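Local coordinates for GH86A beta-porphyranase (Bacteroides plebeius, PDB 4AW7), which cleaves the sulfated red-algal polysaccharide porphyran at its beta-1,4 linkages between galactose and 6-sulfated L-galactose, releasing mostly disaccharides, at residues M188-W200 with F215-H229. Numbering follows the deposited sequence.
With K (potassium ion), chain F; GLA (alpha-D-galactopyranose), chain B.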
ATOM      1  N   MET A 188      -9.213  14.548  11.916  1.00 13.38           N
ATOM      2  CA  MET A 188      -8.577  14.528  10.595  1.00 12.84           C
ATOM      3  C   MET A 188      -7.158  14.115  10.728  1.00 13.37           C
ATOM      4  O   MET A 188      -6.451  14.594  11.592  1.00 17.37           O
ATOM      5  CB  MET A 188      -8.565  15.928   9.983  1.00 13.79           C
ATOM      6  CG  MET A 188      -9.920  16.446   9.719  1.00 15.15           C
ATOM      7  SD  MET A 188      -9.899  18.000   8.813  1.00 15.26           S
ATOM      8  CE  MET A 188      -8.976  17.460   7.368  1.00 13.62           C
ATOM      9  N   LYS A 189      -6.720  13.256   9.843  1.00 10.29           N
ATOM     10  CA  LYS A 189      -5.330  12.833   9.768  1.00 10.76           C
ATOM     11  C   LYS A 189      -4.693  13.444   8.540  1.00 11.10           C
ATOM     12  O   LYS A 189      -5.263  13.414   7.466  1.00 12.42           O
ATOM     13  CB  LYS A 189      -5.234  11.329   9.670  1.00 11.78           C
ATOM     14  CG  LYS A 189      -5.843  10.568  10.806  1.00 19.30           C
ATOM     15  CD  LYS A 189      -5.241  10.784  12.124  1.00 24.81           C
ATOM     16  CE  LYS A 189      -6.227  10.342  13.247  1.00 28.13           C
ATOM     17  NZ  LYS A 189      -6.850   9.045  12.942  1.00 30.34           N
ATOM     18  N   VAL A 190      -3.502  14.017   8.729  1.00  8.81           N
ATOM     19  CA  VAL A 190      -2.773  14.647   7.647  1.00  8.58           C
ATOM     20  C   VAL A 190      -1.662  13.709   7.180  1.00  8.23           C
ATOM     21  O   VAL A 190      -0.911  13.208   7.990  1.00  9.14           O
ATOM     22  CB  VAL A 190      -2.238  16.049   8.054  1.00  9.77           C
ATOM     23  CG1 VAL A 190      -1.576  16.694   6.863  1.00 10.59           C
ATOM     24  CG2 VAL A 190      -3.366  16.921   8.597  1.00 10.72           C
ATOM     25  N   ILE A 191      -1.621  13.438   5.878  1.00  8.05           N
ATOM     26  CA  ILE A 191      -0.685  12.483   5.298  1.00  7.78           C
ATOM     27  C   ILE A 191       0.056  13.132   4.143  1.00  7.73           C
ATOM     28  O   ILE A 191      -0.489  14.028   3.481  1.00  8.00           O
ATOM     29  CB  ILE A 191      -1.403  11.184   4.887  1.00  7.75           C
ATOM     30  CG1 ILE A 191      -2.532  11.466   3.903  1.00  9.15           C
ATOM     31  CG2 ILE A 191      -1.911  10.432   6.112  1.00  9.64           C
ATOM     32  CD1 ILE A 191      -3.135  10.226   3.210  1.00  9.51           C
ATOM     33  N   GLY A 192       1.263  12.672   3.877  1.00  7.53           N
ATOM     34  CA  GLY A 192       2.005  13.169   2.723  1.00  7.85           C
ATOM     35  C   GLY A 192       3.176  12.294   2.410  1.00  7.46           C
ATOM     36  O   GLY A 192       3.558  11.445   3.214  1.00  7.77           O
ATOM     37  N   TYR A 193       3.801  12.469   1.252  1.00  8.14           N
ATOM     38  CA  TYR A 193       3.575  13.534   0.257  1.00  7.74           C
ATOM     39  C   TYR A 193       2.928  13.073  -1.037  1.00  7.66           C
ATOM     40  O   TYR A 193       3.025  13.750  -2.033  1.00  8.54           O
ATOM     41  CB  TYR A 193       4.885  14.290  -0.018  1.00  8.16           C
ATOM     42  CG  TYR A 193       5.984  13.460  -0.660  1.00  8.06           C
ATOM     43  CD1 TYR A 193       6.121  13.365  -2.037  1.00  7.75           C
ATOM     44  CD2 TYR A 193       6.921  12.789   0.120  1.00  8.97           C
ATOM     45  CE1 TYR A 193       7.132  12.611  -2.609  1.00  8.19           C
ATOM     46  CE2 TYR A 193       7.912  12.048  -0.457  1.00  9.53           C
ATOM     47  CZ  TYR A 193       8.012  11.942  -1.806  1.00  9.65           C
ATOM     48  OH  TYR A 193       9.048  11.189  -2.396  1.00 12.01           O
ATOM     49  N   ALA A 194       2.243  11.943  -1.007  1.00  7.70           N
ATOM     50  CA  ALA A 194       1.570  11.407  -2.179  1.00  7.19           C
ATOM     51  C   ALA A 194       2.590  11.121  -3.262  1.00  7.28           C
ATOM     52  O   ALA A 194       2.422  11.499  -4.432  1.00  8.79           O
ATOM     53  CB  ALA A 194       0.442  12.351  -2.693  1.00  7.89           C
ATOM     54  N   ALA A 195       3.634  10.371  -2.888  1.00  7.77           N
ATOM     55  CA  ALA A 195       4.824  10.210  -3.742  1.00  8.81           C
ATOM     56  C   ALA A 195       4.508   9.404  -5.004  1.00  9.12           C
ATOM     57  O   ALA A 195       4.098   8.231  -4.939  1.00 10.17           O
ATOM     58  CB  ALA A 195       5.872   9.513  -2.941  1.00 10.17           C
ATOM     59  N   ALA A 196       4.790  10.006  -6.147  1.00 10.05           N
ATOM     60  CA  ALA A 196       4.562   9.354  -7.447  1.00 12.77           C
ATOM     61  C   ALA A 196       5.597   8.417  -7.871  1.00 14.47           C
ATOM     62  O   ALA A 196       5.346   7.535  -8.692  1.00 17.13           O
ATOM     63  CB  ALA A 196       4.517  10.427  -8.542  1.00 15.76           C
ATOM     64  N   TYR A 197       6.793   8.608  -7.401  1.00 12.16           N
ATOM     65  CA  TYR A 197       8.004   7.953  -8.048  1.00 12.00           C
ATOM     66  C   TYR A 197       8.925   7.559  -6.908  1.00 10.31           C
ATOM     67  O   TYR A 197       9.887   8.269  -6.604  1.00 11.19           O
ATOM     68  CB  TYR A 197       8.725   8.880  -9.079  1.00 13.17           C
ATOM     69  CG  TYR A 197      10.040   8.361  -9.649  1.00 13.22           C
ATOM     70  CD1 TYR A 197      10.054   7.241 -10.490  1.00 14.61           C
ATOM     71  CD2 TYR A 197      11.259   9.025  -9.411  1.00 13.02           C
ATOM     72  CE1 TYR A 197      11.227   6.783 -11.062  1.00 15.09           C
ATOM     73  CE2 TYR A 197      12.459   8.547  -9.982  1.00 12.96           C
ATOM     74  CZ  TYR A 197      12.435   7.440 -10.798  1.00 13.72           C
ATOM     75  OH  TYR A 197      13.618   6.926 -11.355  1.00 14.07           O
ATOM     76  N   PRO A 198       8.666   6.445  -6.214  1.00  9.65           N
ATOM     77  CA  PRO A 198       9.370   6.152  -4.952  1.00  9.05           C
ATOM     78  C   PRO A 198      10.713   5.444  -5.205  1.00  8.85           C
ATOM     79  O   PRO A 198      10.997   4.358  -4.669  1.00  8.55           O
ATOM     80  CB  PRO A 198       8.363   5.272  -4.229  1.00  9.41           C
ATOM     81  CG  PRO A 198       7.676   4.529  -5.310  1.00  9.66           C
ATOM     82  CD  PRO A 198       7.496   5.562  -6.408  1.00 10.24           C
ATOM     83  N   ALA A 199      11.528   6.067  -6.047  1.00  8.71           N
ATOM     84  CA  ALA A 199      12.827   5.540  -6.478  1.00  8.57           C
ATOM     85  C   ALA A 199      13.906   5.920  -5.484  1.00  7.74           C
ATOM     86  O   ALA A 199      14.862   6.655  -5.800  1.00  8.76           O
ATOM     87  CB  ALA A 199      13.144   6.004  -7.911  1.00 10.57           C
ATOM     88  N   TRP A 200      13.759   5.471  -4.237  1.00  8.18           N
ATOM     89  CA  TRP A 200      14.651   5.849  -3.153  1.00  7.47           C
ATOM     90  C   TRP A 200      16.113   5.698  -3.543  1.00  7.92           C
ATOM     91  O   TRP A 200      16.980   6.535  -3.167  1.00  8.68           O
ATOM     92  CB  TRP A 200      14.369   5.043  -1.898  1.00  8.65           C
ATOM     93  CG  TRP A 200      12.950   5.081  -1.369  1.00  7.81           C
ATOM     94  CD1 TRP A 200      12.421   4.124  -0.540  1.00  7.51           C
ATOM     95  CD2 TRP A 200      11.917   6.098  -1.510  1.00  7.68           C
ATOM     96  NE1 TRP A 200      11.152   4.458  -0.182  1.00  7.66           N
ATOM     97  CE2 TRP A 200      10.812   5.666  -0.748  1.00  7.50           C
ATOM     98  CE3 TRP A 200      11.799   7.310  -2.204  1.00  7.63           C
ATOM     99  CZ2 TRP A 200       9.610   6.386  -0.698  1.00  7.09           C
ATOM    100  CZ3 TRP A 200      10.608   8.011  -2.141  1.00  8.27           C
ATOM    101  CH2 TRP A 200       9.529   7.541  -1.408  1.00  8.20           C
ATOM    102  N   PHE A 215      11.309  15.168   3.301  1.00  9.50           N
ATOM    103  CA  PHE A 215       9.932  15.315   3.752  1.00  8.86           C
ATOM    104  C   PHE A 215       9.749  14.891   5.191  1.00  9.14           C
ATOM    105  O   PHE A 215       9.141  15.619   6.005  1.00  9.57           O
ATOM    106  CB  PHE A 215       8.979  14.535   2.832  1.00  9.05           C
ATOM    107  CG  PHE A 215       7.550  14.725   3.190  1.00  8.38           C
ATOM    108  CD1 PHE A 215       6.888  15.878   2.833  1.00  9.02           C
ATOM    109  CD2 PHE A 215       6.850  13.765   3.935  1.00  8.92           C
ATOM    110  CE1 PHE A 215       5.585  16.106   3.230  1.00  9.35           C
ATOM    111  CE2 PHE A 215       5.545  13.996   4.323  1.00  9.54           C
ATOM    112  CZ  PHE A 215       4.916  15.176   3.974  1.00  8.97           C
ATOM    113  N   ILE A 216      10.262  13.714   5.529  1.00  8.32           N
ATOM    114  CA  ILE A 216      10.161  13.229   6.885  1.00  9.72           C
ATOM    115  C   ILE A 216      10.847  14.186   7.862  1.00 10.08           C
ATOM    116  O   ILE A 216      10.308  14.488   8.930  1.00 11.15           O
ATOM    117  CB  ILE A 216      10.672  11.783   7.016  1.00  8.56           C
ATOM    118  CG1 ILE A 216       9.758  10.834   6.214  1.00  9.57           C
ATOM    119  CG2 ILE A 216      10.739  11.350   8.474  1.00 11.18           C
ATOM    120  CD1 ILE A 216      10.278   9.414   6.072  1.00 11.11           C
ATOM    121  N   ASP A 217      12.020  14.688   7.499  1.00  9.84           N
ATOM    122  CA  ASP A 217      12.759  15.598   8.384  1.00 11.21           C
ATOM    123  C   ASP A 217      12.057  16.936   8.568  1.00 11.94           C
ATOM    124  O   ASP A 217      12.014  17.476   9.663  1.00 14.20           O
ATOM    125  CB  ASP A 217      14.166  15.829   7.809  1.00 11.19           C
ATOM    126  CG  ASP A 217      15.066  14.635   7.939  1.00 12.36           C
ATOM    127  OD1 ASP A 217      14.819  13.748   8.809  1.00 14.38           O
ATOM    128  OD2 ASP A 217      16.079  14.598   7.198  1.00 15.49           O
ATOM    129  N   ARG A 218      11.520  17.499   7.507  1.00 11.37           N
ATOM    130  CA  ARG A 218      11.076  18.881   7.480  1.00 11.97           C
ATOM    131  C   ARG A 218       9.572  19.040   7.746  1.00 12.11           C
ATOM    132  O   ARG A 218       9.147  20.028   8.315  1.00 14.65           O
ATOM    133  CB  ARG A 218      11.468  19.515   6.141  1.00 12.97           C
ATOM    134  CG  ARG A 218      11.246  20.986   5.944  1.00 15.11           C
ATOM    135  CD  ARG A 218      12.061  21.451   4.733  1.00 17.51           C
ATOM    136  NE  ARG A 218      11.826  22.856   4.459  1.00 17.70           N
ATOM    137  CZ  ARG A 218      12.757  23.702   4.035  1.00 17.34           C
ATOM    138  NH1 ARG A 218      14.004  23.291   3.824  1.00 16.82           N
ATOM    139  NH2 ARG A 218      12.431  24.966   3.802  1.00 18.48           N
ATOM    140  N   ALA A 219       8.749  18.081   7.339  1.00 10.67           N
ATOM    141  CA  ALA A 219       7.315  18.053   7.628  1.00 10.15           C
ATOM    142  C   ALA A 219       6.847  16.881   8.486  1.00  9.68           C
ATOM    143  O   ALA A 219       5.714  16.922   8.982  1.00 10.16           O
ATOM    144  CB  ALA A 219       6.513  18.069   6.317  1.00 10.94           C
ATOM    145  N   GLY A 220       7.674  15.857   8.674  1.00  9.60           N
ATOM    146  CA  GLY A 220       7.184  14.634   9.280  1.00 10.29           C
ATOM    147  C   GLY A 220       6.666  14.742  10.678  1.00 10.93           C
ATOM    148  O   GLY A 220       5.754  14.026  11.035  1.00 11.47           O
ATOM    149  N   ALA A 221       7.210  15.655  11.471  1.00 11.89           N
ATOM    150  CA  ALA A 221       6.713  15.852  12.823  1.00 12.59           C
ATOM    151  C   ALA A 221       5.241  16.266  12.846  1.00 12.47           C
ATOM    152  O   ALA A 221       4.566  16.041  13.832  1.00 14.59           O
ATOM    153  CB  ALA A 221       7.554  16.906  13.560  1.00 14.07           C
ATOM    154  N   TYR A 222       4.771  16.909  11.785  1.00 10.88           N
ATOM    155  CA  TYR A 222       3.446  17.473  11.650  1.00 10.49           C
ATOM    156  C   TYR A 222       2.486  16.562  10.884  1.00 10.23           C
ATOM    157  O   TYR A 222       1.329  16.912  10.729  1.00 10.87           O
ATOM    158  CB  TYR A 222       3.513  18.819  10.936  1.00 11.21           C
ATOM    159  CG  TYR A 222       4.518  19.758  11.569  1.00 12.56           C
ATOM    160  CD1 TYR A 222       4.239  20.398  12.767  1.00 15.26           C
ATOM    161  CD2 TYR A 222       5.756  19.953  10.989  1.00 13.63           C
ATOM    162  CE1 TYR A 222       5.176  21.252  13.356  1.00 17.74           C
ATOM    163  CE2 TYR A 222       6.698  20.799  11.564  1.00 15.86           C
ATOM    164  CZ  TYR A 222       6.412  21.435  12.759  1.00 18.27           C
ATOM    165  OH  TYR A 222       7.335  22.289  13.346  1.00 23.78           O
ATOM    166  N   MET A 223       2.984  15.417  10.417  1.00 10.00           N
ATOM    167  CA  MET A 223       2.160  14.442   9.702  1.00  9.29           C
ATOM    168  C   MET A 223       1.702  13.347  10.624  1.00  9.74           C
ATOM    169  O   MET A 223       2.432  12.890  11.497  1.00 10.57           O
ATOM    170  CB  MET A 223       2.982  13.769   8.591  1.00  9.74           C
ATOM    171  CG  MET A 223       3.460  14.726   7.461  1.00  9.83           C
ATOM    172  SD  MET A 223       2.127  15.517   6.544  1.00 10.22           S
ATOM    173  CE  MET A 223       2.143  17.202   7.268  1.00 11.20           C
ATOM    174  N   ASP A 224       0.483  12.858  10.394  1.00  8.78           N
ATOM    175  CA  ASP A 224       0.021  11.629  11.029  1.00  8.78           C
ATOM    176  C   ASP A 224       0.530  10.372  10.342  1.00  8.58           C
ATOM    177  O   ASP A 224       0.681   9.316  10.968  1.00  9.92           O
ATOM    178  CB  ASP A 224      -1.485  11.642  11.092  1.00  9.62           C
ATOM    179  CG  ASP A 224      -1.999  12.790  11.921  1.00  9.99           C
ATOM    180  OD1 ASP A 224      -1.724  12.751  13.140  1.00 13.40           O
ATOM    181  OD2 ASP A 224      -2.618  13.710  11.390  1.00 10.46           O
ATOM    182  N   GLY A 225       0.815  10.455   9.039  1.00  8.56           N
ATOM    183  CA  GLY A 225       1.339   9.312   8.294  1.00  9.02           C
ATOM    184  C   GLY A 225       1.913   9.696   6.965  1.00  7.93           C
ATOM    185  O   GLY A 225       1.863  10.855   6.590  1.00  8.11           O
ATOM    186  N   PHE A 226       2.499   8.695   6.326  1.00  7.53           N
ATOM    187  CA  PHE A 226       3.262   8.913   5.087  1.00  7.44           C
ATOM    188  C   PHE A 226       2.608   8.167   3.963  1.00  6.95           C
ATOM    189  O   PHE A 226       2.234   7.004   4.105  1.00  7.96           O
ATOM    190  CB  PHE A 226       4.721   8.497   5.282  1.00  7.32           C
ATOM    191  CG  PHE A 226       5.387   9.307   6.373  1.00  7.99           C
ATOM    192  CD1 PHE A 226       5.558  10.675   6.212  1.00  9.44           C
ATOM    193  CD2 PHE A 226       5.814   8.725   7.545  1.00  9.53           C
ATOM    194  CE1 PHE A 226       6.116  11.446   7.220  1.00  9.87           C
ATOM    195  CE2 PHE A 226       6.369   9.503   8.564  1.00 10.52           C
ATOM    196  CZ  PHE A 226       6.518  10.858   8.392  1.00 10.15           C
ATOM    197  N   SER A 227       2.499   8.833   2.815  1.00  6.97           N
ATOM    198  CA  SER A 227       1.781   8.303   1.676  1.00  6.42           C
ATOM    199  C   SER A 227       2.629   8.227   0.419  1.00  7.12           C
ATOM    200  O   SER A 227       3.415   9.122   0.113  1.00  7.09           O
ATOM    201  CB  SER A 227       0.511   9.106   1.421  1.00  7.14           C
ATOM    202  OG  SER A 227       0.744  10.432   1.027  1.00  7.50           O
ATOM    203  N   VAL A 228       2.419   7.130  -0.312  1.00  7.32           N
ATOM    204  CA  VAL A 228       3.082   6.831  -1.549  1.00  8.17           C
ATOM    205  C   VAL A 228       2.091   6.178  -2.506  1.00  8.37           C
ATOM    206  O   VAL A 228       1.078   5.623  -2.100  1.00  9.30           O
ATOM    207  CB  VAL A 228       4.314   5.955  -1.364  1.00 11.34           C
ATOM    208  CG1 VAL A 228       5.324   6.514  -0.319  1.00 12.94           C
ATOM    209  CG2 VAL A 228       3.928   4.613  -1.073  1.00 14.42           C
ATOM    210  N   HIS A 229       2.424   6.240  -3.789  1.00  7.01           N
ATOM    211  CA  HIS A 229       1.707   5.558  -4.854  1.00  6.86           C
ATOM    212  C   HIS A 229       2.544   4.395  -5.345  1.00  7.01           C
ATOM    213  O   HIS A 229       3.775   4.541  -5.506  1.00  8.09           O
ATOM    214  CB  HIS A 229       1.455   6.525  -6.003  1.00  7.90           C
ATOM    215  CG  HIS A 229       0.584   7.676  -5.617  1.00  8.41           C
ATOM    216  ND1 HIS A 229       0.408   8.794  -6.411  1.00  9.88           N
ATOM    217  CD2 HIS A 229      -0.145   7.877  -4.495  1.00  8.89           C
ATOM    218  CE1 HIS A 229      -0.441   9.601  -5.780  1.00  9.45           C
ATOM    219  NE2 HIS A 229      -0.780   9.071  -4.625  1.00 10.25           N
TER
HETATM  220  K     K F1616       8.532  10.641  -5.156  0.50 23.32           K
HETATM  221  C1  GLA B   1      -0.488   9.198 -10.453  0.50 15.36           C
HETATM  222  C2  GLA B   1      -1.577  10.282 -10.569  0.50 14.63           C
HETATM  223  C3  GLA B   1      -2.837   9.727 -11.207  0.50 14.63           C
HETATM  224  C4  GLA B   1      -2.538   8.902 -12.433  0.50 17.67           C
HETATM  225  C5  GLA B   1      -1.517   7.808 -12.075  0.50 20.35           C
HETATM  226  C6  GLA B   1      -1.429   6.759 -13.243  0.50 23.95           C
HETATM  227  O1  GLA B   1      -0.616   8.312  -9.424  0.50 22.32           O
HETATM  228  O2  GLA B   1      -1.834  10.866  -9.251  0.50 11.88           O
HETATM  229  O3  GLA B   1      -3.677  10.751 -11.669  0.50 13.68           O
HETATM  230  O4  GLA B   1      -2.029   9.746 -13.483  0.50 19.21           O
HETATM  231  O5  GLA B   1      -0.268   8.546 -11.690  0.50 20.39           O
HETATM  232  O6  GLA B   1      -2.416   5.671 -12.965  0.50 24.77           O
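F215, in helix 212-219, lays one ring face against Y193. Y193 CB sits 3.9 Å from the centroid of the F215 ring, near its normal, a CH-pi contact. The two side chains run past each other in opposite directions, with the ring planes at 58°. F215 CG lies opposite the backbone N (chi1 -176°), which places the ring against G192. G192 has no side chain, and the ring packs directly on its backbone. An alanine in place of F215 would probably open a gap over G192 and leave the Y193 ring, whose OH binds potassium with Y207, less firmly placed. M223 bends back, and its CE touches V190 CG1. D224 pairs twice with V190: D224 N donates to V190 O, and V190 N gives a nearly straight bond (168°) to the anti lone pair of D224 OD2, 2.8 Å away. H179 also bonds that oxygen. From G225 the chain runs parallel to strand 189-195. These are neighbouring strands of the (beta/alpha)8 barrel of the catalytic domain, joined by a helical beta-alpha-beta crossover. S227 N bonds G192 O at 2.8 Å. S227 OG, between its own N and carbonyl carbon, accepts A194 N at 2.9 Å and also bonds E142. V228 CG1 packs on A195 CB and also meets the edge of the W200 ring at CZ2. H229 N bonds A195 O at 2.8 Å. The H229 ring has A194 O over one face. Its ND1 bonds E146, the probable proton donor, and lies 3.2 Å from O1 of the bound alpha-D-galactopyranose.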